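PDB 6G1D: hydrogen peroxide-inducible genes activator from Corynebacterium glutamicum, which probably senses hydrogen peroxide and, as a LysR-type transcription factor, switches on the genes that respond to it. Local coordinates for residues L237-V245 with A257-L267; G163-F174 with A278-S288. The protein carries 1 engineered substitution. One frame throughout, in Å; residues are numbered along the deposited sequence. Where two conformers were deposited one is given.

Contact 1 (L237-V245 with A257-L267); sequences LTTVMQLVV and AIPWECTRPGL
Thr238 and Arg264 meet at Glu261, whose carboxylate is shared among several donors. In one of two conformers of Thr238, its OG1 donates to Glu261 OE1 at 2.7 Å, using the syn lone pair of that oxygen. Arg264 NH2 lies 3.0 Å from the same OE1 in a salt bridge, while OE2 is taken by the hydroxyl of Tyr113. A bend at chi3 (76°) turns the guanidinium back on its own segment: Arg264 NE donates to Glu261 O at 3.0 Å, with a weak second bond from NH2. Arg264 NH1 reaches Gln242 OE1 at 2.9 Å; the two planes are 88° apart, and the donor stands above the carbonyl plane, not on a lone pair. Here helix 237-245 of the LysR substrate-binding domain packs on the segment that carries the chain from the short helix 258-261 into strand 267-287, with a type II turn from Arg264 to Leu267. Met241 CB covers one guanidinium face, 3.6 Å from Arg264 CZ. Further along, Leu267 CD2 presses between Val244 CG1 and Val245 CG2, and one water donates to both Val245 O and Gly266 O. Gln242 NE2 is satisfied by Pro112 O of the second subunit.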
loop_
_atom_site.group_PDB
_atom_site.type_symbol
_atom_site.label_atom_id
_atom_site.label_comp_id
_atom_site.label_asym_id
_atom_site.label_seq_id
_atom_site.Cartn_x
_atom_site.Cartn_y
_atom_site.Cartn_z
ATOM N N LEU B 237 16.114 12.484 -4.236
ATOM C CA LEU B 237 17.442 13.021 -4.457
ATOM C C LEU B 237 18.067 13.609 -3.208
ATOM O O LEU B 237 19.264 13.461 -3.047
ATOM C CB LEU B 237 17.439 14.049 -5.574
ATOM C CG LEU B 237 17.228 13.536 -6.970
ATOM C CD1 LEU B 237 17.322 14.655 -7.985
ATOM C CD2 LEU B 237 18.288 12.496 -7.308
ATOM N N THR B 238 17.284 14.205 -2.302
ATOM C CA THR B 238 17.886 14.778 -1.092
ATOM C C THR B 238 18.471 13.670 -0.213
ATOM O O THR B 238 19.543 13.848 0.365
ATOM C CB THR B 238 16.890 15.672 -0.300
ATOM O OG1 THR B 238 16.391 16.698 -1.158
ATOM C CG2 THR B 238 17.522 16.321 0.940
ATOM N N THR B 239 17.798 12.520 -0.122
ATOM C CA THR B 239 18.363 11.368 0.600
ATOM C C THR B 239 19.625 10.859 -0.082
ATOM O O THR B 239 20.605 10.581 0.582
ATOM C CB THR B 239 17.330 10.251 0.772
ATOM O OG1 THR B 239 16.284 10.747 1.601
ATOM C CG2 THR B 239 17.941 9.013 1.409
ATOM N N VAL B 240 19.626 10.800 -1.402
ATOM C CA VAL B 240 20.809 10.352 -2.128
ATOM C C VAL B 240 21.994 11.310 -1.816
ATOM O O VAL B 240 23.100 10.835 -1.572
ATOM C CB VAL B 240 20.550 10.255 -3.648
ATOM C CG1 VAL B 240 21.811 9.967 -4.460
ATOM C CG2 VAL B 240 19.526 9.129 -3.890
ATOM N N MET B 241 21.748 12.615 -1.777
ATOM C CA MET B 241 22.803 13.590 -1.506
ATOM C C MET B 241 23.416 13.368 -0.129
ATOM O O MET B 241 24.621 13.462 0.008
ATOM C CB MET B 241 22.286 15.026 -1.609
ATOM C CG MET B 241 21.853 15.461 -3.006
ATOM S SD MET B 241 23.071 15.385 -4.336
ATOM C CE MET B 241 22.501 13.970 -5.213
ATOM N N GLN B 242 22.618 13.013 0.871
ATOM C CA GLN B 242 23.152 12.713 2.193
ATOM C C GLN B 242 24.051 11.476 2.160
ATOM O O GLN B 242 25.072 11.411 2.859
ATOM C CB GLN B 242 22.048 12.510 3.247
ATOM C CG GLN B 242 20.926 13.538 3.331
ATOM C CD GLN B 242 21.432 14.968 3.653
ATOM O OE1 GLN B 242 22.432 15.415 3.108
ATOM N NE2 GLN B 242 20.755 15.665 4.562
ATOM N N LEU B 243 23.671 10.492 1.359
ATOM C CA LEU B 243 24.487 9.260 1.206
ATOM C C LEU B 243 25.795 9.599 0.512
ATOM O O LEU B 243 26.833 9.066 0.881
ATOM C CB LEU B 243 23.716 8.144 0.457
ATOM C CG LEU B 243 22.398 7.778 1.147
ATOM C CD1 LEU B 243 21.600 6.781 0.334
ATOM C CD2 LEU B 243 22.588 7.200 2.539
ATOM N N VAL B 244 25.740 10.491 -0.485
ATOM C CA VAL B 244 26.935 10.909 -1.214
ATOM C C VAL B 244 27.875 11.661 -0.276
ATOM O O VAL B 244 29.084 11.390 -0.275
ATOM C CB VAL B 244 26.596 11.765 -2.452
ATOM C CG1 VAL B 244 27.868 12.350 -3.059
ATOM C CG2 VAL B 244 25.857 10.959 -3.502
ATOM N N VAL B 245 27.336 12.573 0.540
ATOM C CA VAL B 245 28.162 13.328 1.515
ATOM C C VAL B 245 28.854 12.372 2.467
ATOM O O VAL B 245 30.006 12.529 2.790
ATOM C CB VAL B 245 27.304 14.336 2.327
ATOM C CG1 VAL B 245 28.055 14.905 3.519
ATOM C CG2 VAL B 245 26.819 15.463 1.446
ATOM N N ALA B 257 18.389 20.642 -10.688
ATOM C CA ALA B 257 18.499 20.318 -9.270
ATOM C C ALA B 257 19.661 21.020 -8.516
ATOM O O ALA B 257 19.655 21.070 -7.274
ATOM C CB ALA B 257 18.601 18.816 -9.055
ATOM N N ILE B 258 20.651 21.508 -9.240
ATOM C CA ILE B 258 21.901 21.994 -8.619
ATOM C C ILE B 258 21.693 22.931 -7.441
ATOM O O ILE B 258 22.192 22.659 -6.354
ATOM C CB ILE B 258 22.866 22.531 -9.691
ATOM C CG1 ILE B 258 23.468 21.351 -10.473
ATOM C CG2 ILE B 258 24.003 23.355 -9.086
ATOM C CD1 ILE B 258 24.132 21.742 -11.767
ATOM N N PRO B 259 20.913 24.018 -7.614
ATOM C CA PRO B 259 20.853 24.959 -6.489
ATOM C C PRO B 259 20.147 24.408 -5.278
ATOM O O PRO B 259 20.305 24.939 -4.197
ATOM C CB PRO B 259 20.057 26.153 -7.041
ATOM C CG PRO B 259 20.041 25.985 -8.508
ATOM C CD PRO B 259 20.209 24.518 -8.808
ATOM N N TRP B 260 19.327 23.380 -5.466
ATOM C CA TRP B 260 18.467 22.858 -4.400
ATOM C C TRP B 260 19.047 21.666 -3.673
ATOM O O TRP B 260 18.670 21.412 -2.561
ATOM C CB TRP B 260 17.097 22.484 -5.002
ATOM C CG TRP B 260 16.451 23.662 -5.628
ATOM C CD1 TRP B 260 16.448 23.978 -6.930
ATOM C CD2 TRP B 260 15.810 24.741 -4.943
ATOM N NE1 TRP B 260 15.784 25.185 -7.136
ATOM C CE2 TRP B 260 15.345 25.637 -5.922
ATOM C CE3 TRP B 260 15.524 24.992 -3.605
ATOM C CZ2 TRP B 260 14.698 26.826 -5.598
ATOM C CZ3 TRP B 260 14.838 26.170 -3.281
ATOM C CH2 TRP B 260 14.452 27.080 -4.279
ATOM N N GLU B 261 19.927 20.933 -4.349
ATOM C CA GLU B 261 20.454 19.671 -3.847
ATOM C C GLU B 261 21.977 19.633 -3.694
ATOM O O GLU B 261 22.463 18.911 -2.830
ATOM C CB GLU B 261 20.042 18.521 -4.801
ATOM C CG GLU B 261 18.558 18.377 -5.125
ATOM C CD GLU B 261 17.635 18.014 -3.946
ATOM O OE1 GLU B 261 18.146 17.781 -2.831
ATOM O OE2 GLU B 261 16.366 17.960 -4.142
ATOM N N CYS B 262 22.710 20.371 -4.532
ATOM C CA CYS B 262 24.162 20.180 -4.698
ATOM C C CYS B 262 25.055 21.232 -4.092
ATOM O O CYS B 262 26.250 21.183 -4.328
ATOM C CB CYS B 262 24.529 20.110 -6.173
ATOM S SG CYS B 262 23.634 18.857 -7.030
ATOM N N THR B 263 24.486 22.163 -3.327
ATOM C CA THR B 263 25.259 23.217 -2.665
ATOM C C THR B 263 25.504 22.925 -1.197
ATOM O O THR B 263 26.263 23.654 -0.558
ATOM C CB THR B 263 24.562 24.581 -2.769
ATOM O OG1 THR B 263 23.304 24.528 -2.096
ATOM C CG2 THR B 263 24.350 24.942 -4.242
ATOM N N ARG B 264 24.899 21.855 -0.653
ATOM C CA ARG B 264 25.146 21.528 0.750
ATOM C C ARG B 264 26.628 21.182 0.963
ATOM O O ARG B 264 27.299 20.793 0.008
ATOM C CB ARG B 264 24.234 20.417 1.224
ATOM C CG ARG B 264 24.545 19.071 0.646
ATOM C CD ARG B 264 23.434 18.069 0.945
ATOM N NE ARG B 264 22.295 18.307 0.084
ATOM C CZ ARG B 264 21.068 17.838 0.274
ATOM N NH1 ARG B 264 20.788 17.044 1.312
ATOM N NH2 ARG B 264 20.110 18.139 -0.605
ATOM N N PRO B 265 27.139 21.367 2.190
ATOM C CA PRO B 265 28.568 21.091 2.439
ATOM C C PRO B 265 28.893 19.602 2.252
ATOM O O PRO B 265 28.044 18.747 2.575
ATOM C CB PRO B 265 28.747 21.449 3.929
ATOM C CG PRO B 265 27.559 22.289 4.297
ATOM C CD PRO B 265 26.448 21.805 3.424
ATOM N N GLY B 266 30.056 19.315 1.679
ATOM C CA GLY B 266 30.521 17.954 1.480
ATOM C C GLY B 266 30.283 17.334 0.120
ATOM O O GLY B 266 30.596 16.135 -0.061
ATOM N N LEU B 267 29.745 18.115 -0.828
ATOM C CA LEU B 267 29.538 17.651 -2.194
ATOM C C LEU B 267 30.465 18.344 -3.154
ATOM O O LEU B 267 30.833 19.474 -2.926
ATOM C CB LEU B 267 28.106 17.902 -2.631
ATOM C CG LEU B 267 27.032 17.121 -1.885
ATOM C CD1 LEU B 267 25.669 17.448 -2.453
ATOM C CD2 LEU B 267 27.253 15.636 -2.014
HETATM O O HOH W 1 31.600 14.660 1.888
#

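Contact 2 (G163-F174 with A278-S288); sequences GMKEIPLYDEDF and ANRRIGLVYRS
Ala278 O accepts from Phe174 N at 2.9 Å, opening the pairing of two adjacent antiparallel strands in the mixed sheet of the LysR substrate-binding domain; strand 152-156 flanks 278-288 on its far side. Asn279 lays its CA over one face of the Phe174 ring. Arg280 runs alongside Glu172 in one direction, with Arg280 NH2 2.9 Å from Glu172 OE1; NE and NH2 both come in from above the same face of the carboxylate, whose plane is turned 51° from the guanidinium. On the opposite sheet face Arg281 forms a salt bridge to Asp171, NH2 2.8 Å from OD2, the planes 18° from parallel and both hydrogen bonds weak. Ile282 O receives Leu169 N and, weakly, Tyr170 N, two residues facing one: a classic bulge. With chi1 at 51°, Tyr170 turns a ring face against Ile282 CB. Beyond Gly283, Leu284 exchanges two backbone bonds with Ile167. Val285 CG1 touches Met164 CB. Tyr286 offers its ring face to Lys165 CB, and Ser288 N bonds almost straight to Gly163 O. Since Thr109 holds Arg280 NH1 and Ser256 holds Glu172 OE2, that ion pair is fixed from both sides, whereas the Asp171-Arg281 bridge rests on poorly angled bonds.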
loop_
_atom_site.group_PDB
_atom_site.type_symbol
_atom_site.label_atom_id
_atom_site.label_comp_id
_atom_site.label_asym_id
_atom_site.label_seq_id
_atom_site.Cartn_x
_atom_site.Cartn_y
_atom_site.Cartn_z
ATOM N N GLY B 163 -2.401 6.999 -26.639
ATOM C CA GLY B 163 -3.400 8.058 -26.936
ATOM C C GLY B 163 -2.924 9.513 -26.777
ATOM O O GLY B 163 -3.750 10.360 -26.448
ATOM N N MET B 164 -1.623 9.745 -26.657
ATOM C CA MET B 164 -1.099 11.013 -26.145
ATOM C C MET B 164 -0.405 11.816 -27.229
ATOM O O MET B 164 0.124 11.253 -28.168
ATOM C CB MET B 164 -0.115 10.748 -24.999
ATOM C CG MET B 164 -0.688 9.967 -23.833
ATOM S SD MET B 164 -2.143 10.666 -23.100
ATOM C CE MET B 164 -2.389 9.508 -21.756
ATOM N N LYS B 165 -0.443 13.144 -27.106
ATOM C CA LYS B 165 0.444 14.021 -27.878
ATOM C C LYS B 165 1.568 14.497 -26.959
ATOM O O LYS B 165 1.384 14.625 -25.763
ATOM C CB LYS B 165 -0.286 15.235 -28.448
ATOM C CG LYS B 165 -1.293 14.915 -29.551
ATOM C CD LYS B 165 -1.592 16.096 -30.455
ATOM C CE LYS B 165 -3.061 16.171 -30.912
ATOM N NZ LYS B 165 -3.464 17.600 -31.079
ATOM N N GLU B 166 2.710 14.803 -27.555
ATOM C CA GLU B 166 3.902 15.221 -26.847
ATOM C C GLU B 166 4.395 16.544 -27.418
ATOM O O GLU B 166 4.547 16.664 -28.640
ATOM C CB GLU B 166 4.991 14.171 -27.052
ATOM C CG GLU B 166 4.609 12.795 -26.541
ATOM C CD GLU B 166 5.674 11.752 -26.709
ATOM O OE1 GLU B 166 6.597 11.939 -27.527
ATOM O OE2 GLU B 166 5.573 10.744 -26.000
ATOM N N ILE B 167 4.640 17.521 -26.549
ATOM C CA ILE B 167 5.281 18.767 -26.951
ATOM C C ILE B 167 6.703 18.733 -26.374
ATOM O O ILE B 167 6.842 18.767 -25.157
ATOM C CB ILE B 167 4.552 20.020 -26.412
ATOM C CG1 ILE B 167 3.086 20.030 -26.831
ATOM C CG2 ILE B 167 5.209 21.270 -26.990
ATOM C CD1 ILE B 167 2.257 21.094 -26.129
ATOM N N PRO B 168 7.738 18.642 -27.229
ATOM C CA PRO B 168 9.107 18.677 -26.712
ATOM C C PRO B 168 9.399 20.037 -26.086
ATOM O O PRO B 168 9.026 21.084 -26.674
ATOM C CB PRO B 168 9.984 18.506 -27.979
ATOM C CG PRO B 168 9.075 18.124 -29.086
ATOM C CD PRO B 168 7.705 18.524 -28.701
ATOM N N LEU B 169 10.007 20.043 -24.907
ATOM C CA LEU B 169 10.302 21.317 -24.217
ATOM C C LEU B 169 11.776 21.655 -24.311
ATOM O O LEU B 169 12.140 22.690 -24.861
ATOM C CB LEU B 169 9.843 21.274 -22.769
ATOM C CG LEU B 169 8.335 21.023 -22.563
ATOM C CD1 LEU B 169 8.023 20.907 -21.101
ATOM C CD2 LEU B 169 7.543 22.168 -23.176
ATOM N N TYR B 170 12.619 20.774 -23.788
ATOM C CA TYR B 170 14.068 20.996 -23.771
ATOM C C TYR B 170 14.828 19.701 -23.463
ATOM O O TYR B 170 14.243 18.750 -22.944
ATOM C CB TYR B 170 14.415 22.058 -22.725
ATOM C CG TYR B 170 13.815 21.790 -21.359
ATOM C CD1 TYR B 170 14.432 20.960 -20.438
ATOM C CD2 TYR B 170 12.608 22.373 -20.986
ATOM C CE1 TYR B 170 13.883 20.718 -19.205
ATOM C CE2 TYR B 170 12.047 22.122 -19.742
ATOM C CZ TYR B 170 12.690 21.308 -18.856
ATOM O OH TYR B 170 12.116 21.094 -17.642
ATOM N N ASP B 171 16.117 19.704 -23.781
ATOM C CA ASP B 171 17.081 18.718 -23.290
ATOM C C ASP B 171 17.803 19.271 -22.049
ATOM O O ASP B 171 18.352 20.378 -22.083
ATOM C CB ASP B 171 18.104 18.406 -24.377
ATOM C CG ASP B 171 17.521 17.625 -25.501
ATOM O OD1 ASP B 171 16.650 16.777 -25.255
ATOM O OD2 ASP B 171 17.946 17.817 -26.659
ATOM N N GLU B 172 17.751 18.521 -20.962
ATOM C CA GLU B 172 18.351 18.946 -19.701
ATOM C C GLU B 172 19.557 18.071 -19.436
ATOM O O GLU B 172 19.416 16.834 -19.329
ATOM C CB GLU B 172 17.370 18.789 -18.559
ATOM C CG GLU B 172 17.936 19.112 -17.196
ATOM C CD GLU B 172 16.883 19.173 -16.114
ATOM O OE1 GLU B 172 15.800 18.545 -16.289
ATOM O OE2 GLU B 172 17.159 19.845 -15.076
ATOM N N ASP B 173 20.720 18.694 -19.285
ATOM C CA ASP B 173 21.946 17.944 -19.028
ATOM C C ASP B 173 21.935 17.333 -17.635
ATOM O O ASP B 173 21.286 17.852 -16.739
ATOM C CB ASP B 173 23.177 18.841 -19.201
ATOM C CG ASP B 173 23.476 19.156 -20.667
ATOM O OD1 ASP B 173 23.321 18.261 -21.559
ATOM O OD2 ASP B 173 23.893 20.302 -20.936
ATOM N N PHE B 174 22.636 16.216 -17.479
ATOM C CA PHE B 174 23.012 15.733 -16.155
ATOM C C PHE B 174 24.374 16.326 -15.725
ATOM O O PHE B 174 25.114 16.869 -16.526
ATOM C CB PHE B 174 23.139 14.218 -16.131
ATOM C CG PHE B 174 21.895 13.499 -16.565
ATOM C CD1 PHE B 174 20.683 13.794 -15.983
ATOM C CD2 PHE B 174 21.949 12.512 -17.541
ATOM C CE1 PHE B 174 19.529 13.142 -16.381
ATOM C CE2 PHE B 174 20.819 11.851 -17.934
ATOM C CZ PHE B 174 19.606 12.169 -17.355
ATOM N N ALA B 278 24.879 13.418 -22.339
ATOM C CA ALA B 278 24.342 12.893 -21.100
ATOM C C ALA B 278 23.255 13.840 -20.632
ATOM O O ALA B 278 23.524 14.812 -19.884
ATOM C CB ALA B 278 25.479 12.763 -20.058
ATOM N N ASN B 279 22.041 13.581 -21.092
ATOM C CA ASN B 279 20.921 14.487 -20.842
ATOM C C ASN B 279 19.579 13.717 -20.843
ATOM O O ASN B 279 19.563 12.527 -21.107
ATOM C CB ASN B 279 20.963 15.655 -21.876
ATOM C CG ASN B 279 20.713 15.202 -23.295
ATOM O OD1 ASN B 279 20.262 14.104 -23.547
ATOM N ND2 ASN B 279 21.016 16.073 -24.236
ATOM N N ARG B 280 18.484 14.394 -20.529
ATOM C CA ARG B 280 17.133 13.819 -20.706
ATOM C C ARG B 280 16.307 14.806 -21.495
ATOM O O ARG B 280 16.544 16.024 -21.403
ATOM C CB ARG B 280 16.482 13.540 -19.371
ATOM C CG ARG B 280 16.261 14.768 -18.515
ATOM C CD ARG B 280 15.639 14.399 -17.219
ATOM N NE ARG B 280 15.423 15.556 -16.371
ATOM C CZ ARG B 280 14.891 15.484 -15.159
ATOM N NH1 ARG B 280 14.515 14.305 -14.652
ATOM N NH2 ARG B 280 14.725 16.585 -14.453
ATOM N N ARG B 281 15.373 14.295 -22.294
ATOM C CA ARG B 281 14.451 15.145 -23.042
ATOM C C ARG B 281 13.163 15.255 -22.254
ATOM O O ARG B 281 12.500 14.237 -22.009
ATOM C CB ARG B 281 14.209 14.603 -24.454
ATOM C CG ARG B 281 13.207 15.438 -25.247
ATOM C CD ARG B 281 13.453 15.340 -26.731
ATOM N NE ARG B 281 14.526 16.239 -27.175
ATOM C CZ ARG B 281 15.132 16.163 -28.362
ATOM N NH1 ARG B 281 14.883 15.177 -29.211
ATOM N NH2 ARG B 281 16.078 17.057 -28.655
ATOM N N ILE B 282 12.824 16.471 -21.853
ATOM C CA ILE B 282 11.611 16.759 -21.122
ATOM C C ILE B 282 10.573 17.294 -22.096
ATOM O O ILE B 282 10.898 18.014 -23.062
ATOM C CB ILE B 282 11.876 17.790 -20.011
ATOM C CG1 ILE B 282 12.823 17.218 -18.983
ATOM C CG2 ILE B 282 10.584 18.187 -19.306
ATOM C CD1 ILE B 282 12.306 15.982 -18.230
ATOM N N GLY B 283 9.334 16.900 -21.847
ATOM C CA GLY B 283 8.215 17.219 -22.727
ATOM C C GLY B 283 6.916 17.363 -21.957
ATOM O O GLY B 283 6.794 16.939 -20.783
ATOM N N LEU B 284 5.932 17.934 -22.635
ATOM C CA LEU B 284 4.611 18.109 -22.078
ATOM C C LEU B 284 3.696 17.105 -22.782
ATOM O O LEU B 284 3.639 17.075 -24.006
ATOM C CB LEU B 284 4.146 19.557 -22.301
ATOM C CG LEU B 284 2.941 19.956 -21.491
ATOM C CD1 LEU B 284 3.191 19.822 -19.990
ATOM C CD2 LEU B 284 2.540 21.400 -21.812
ATOM N N VAL B 285 3.034 16.267 -22.011
ATOM C CA VAL B 285 2.226 15.183 -22.563
ATOM C C VAL B 285 0.763 15.469 -22.241
ATOM O O VAL B 285 0.446 15.856 -21.105
ATOM C CB VAL B 285 2.675 13.809 -21.981
ATOM C CG1 VAL B 285 1.868 12.669 -22.585
ATOM C CG2 VAL B 285 4.131 13.568 -22.266
ATOM N N TYR B 286 -0.113 15.271 -23.233
ATOM C CA TYR B 286 -1.560 15.380 -23.034
ATOM C C TYR B 286 -2.381 14.461 -23.950
ATOM O O TYR B 286 -1.860 13.909 -24.908
ATOM C CB TYR B 286 -1.986 16.821 -23.229
ATOM C CG TYR B 286 -1.835 17.360 -24.643
ATOM C CD1 TYR B 286 -0.689 18.019 -25.039
ATOM C CD2 TYR B 286 -2.872 17.269 -25.555
ATOM C CE1 TYR B 286 -0.544 18.516 -26.321
ATOM C CE2 TYR B 286 -2.765 17.798 -26.826
ATOM C CZ TYR B 286 -1.601 18.417 -27.209
ATOM O OH TYR B 286 -1.512 18.904 -28.491
ATOM N N ARG B 287 -3.667 14.301 -23.642
ATOM C CA ARG B 287 -4.560 13.404 -24.418
ATOM C C ARG B 287 -4.760 13.954 -25.820
ATOM O O ARG B 287 -5.116 15.118 -25.965
ATOM C CB ARG B 287 -5.926 13.289 -23.775
ATOM C CG ARG B 287 -5.939 12.588 -22.431
ATOM C CD ARG B 287 -7.361 12.552 -21.855
ATOM N NE ARG B 287 -7.896 13.866 -21.522
ATOM C CZ ARG B 287 -7.544 14.613 -20.462
ATOM N NH1 ARG B 287 -6.651 14.157 -19.558
ATOM N NH2 ARG B 287 -8.105 15.812 -20.286
ATOM N N SER B 288 -4.520 13.144 -26.853
ATOM C CA SER B 288 -4.663 13.616 -28.236
ATOM C C SER B 288 -6.115 13.977 -28.606
ATOM O O SER B 288 -6.348 14.716 -29.555
ATOM C CB SER B 288 -4.076 12.583 -29.218
ATOM O OG SER B 288 -4.729 11.333 -29.073
HETATM O O HOH W 2 17.871 14.159 -25.418
HETATM O O HOH W 3 24.858 16.331 -22.711
HETATM O O HOH W 4 22.151 18.605 -23.818
HETATM O O HOH W 5 25.883 16.124 -19.012
#

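Overall arrangement
Followed from the N terminus, the chain leaves the helix-turn-helix region and enters the substrate-binding domain, where 163-174 runs along strand 164-179. It then passes through helix 208-219 to helix 237-245, strand 251-254 and the short helix 258-261. Contact 1 closes a small loop of 11 residues around strand 251-254; the chain next enters strand 267-287, whose later part, 278-288, returns to 163-174 and closes contact 2 over 103 intervening residues. Contact 1 is thus nested inside the loop of contact 2. Their centres lie 25 Å apart and they do not touch. Contact 2 joins neighbouring strands of the mixed sheet, while contact 1 ties a helix to the entrance of one of those same strands.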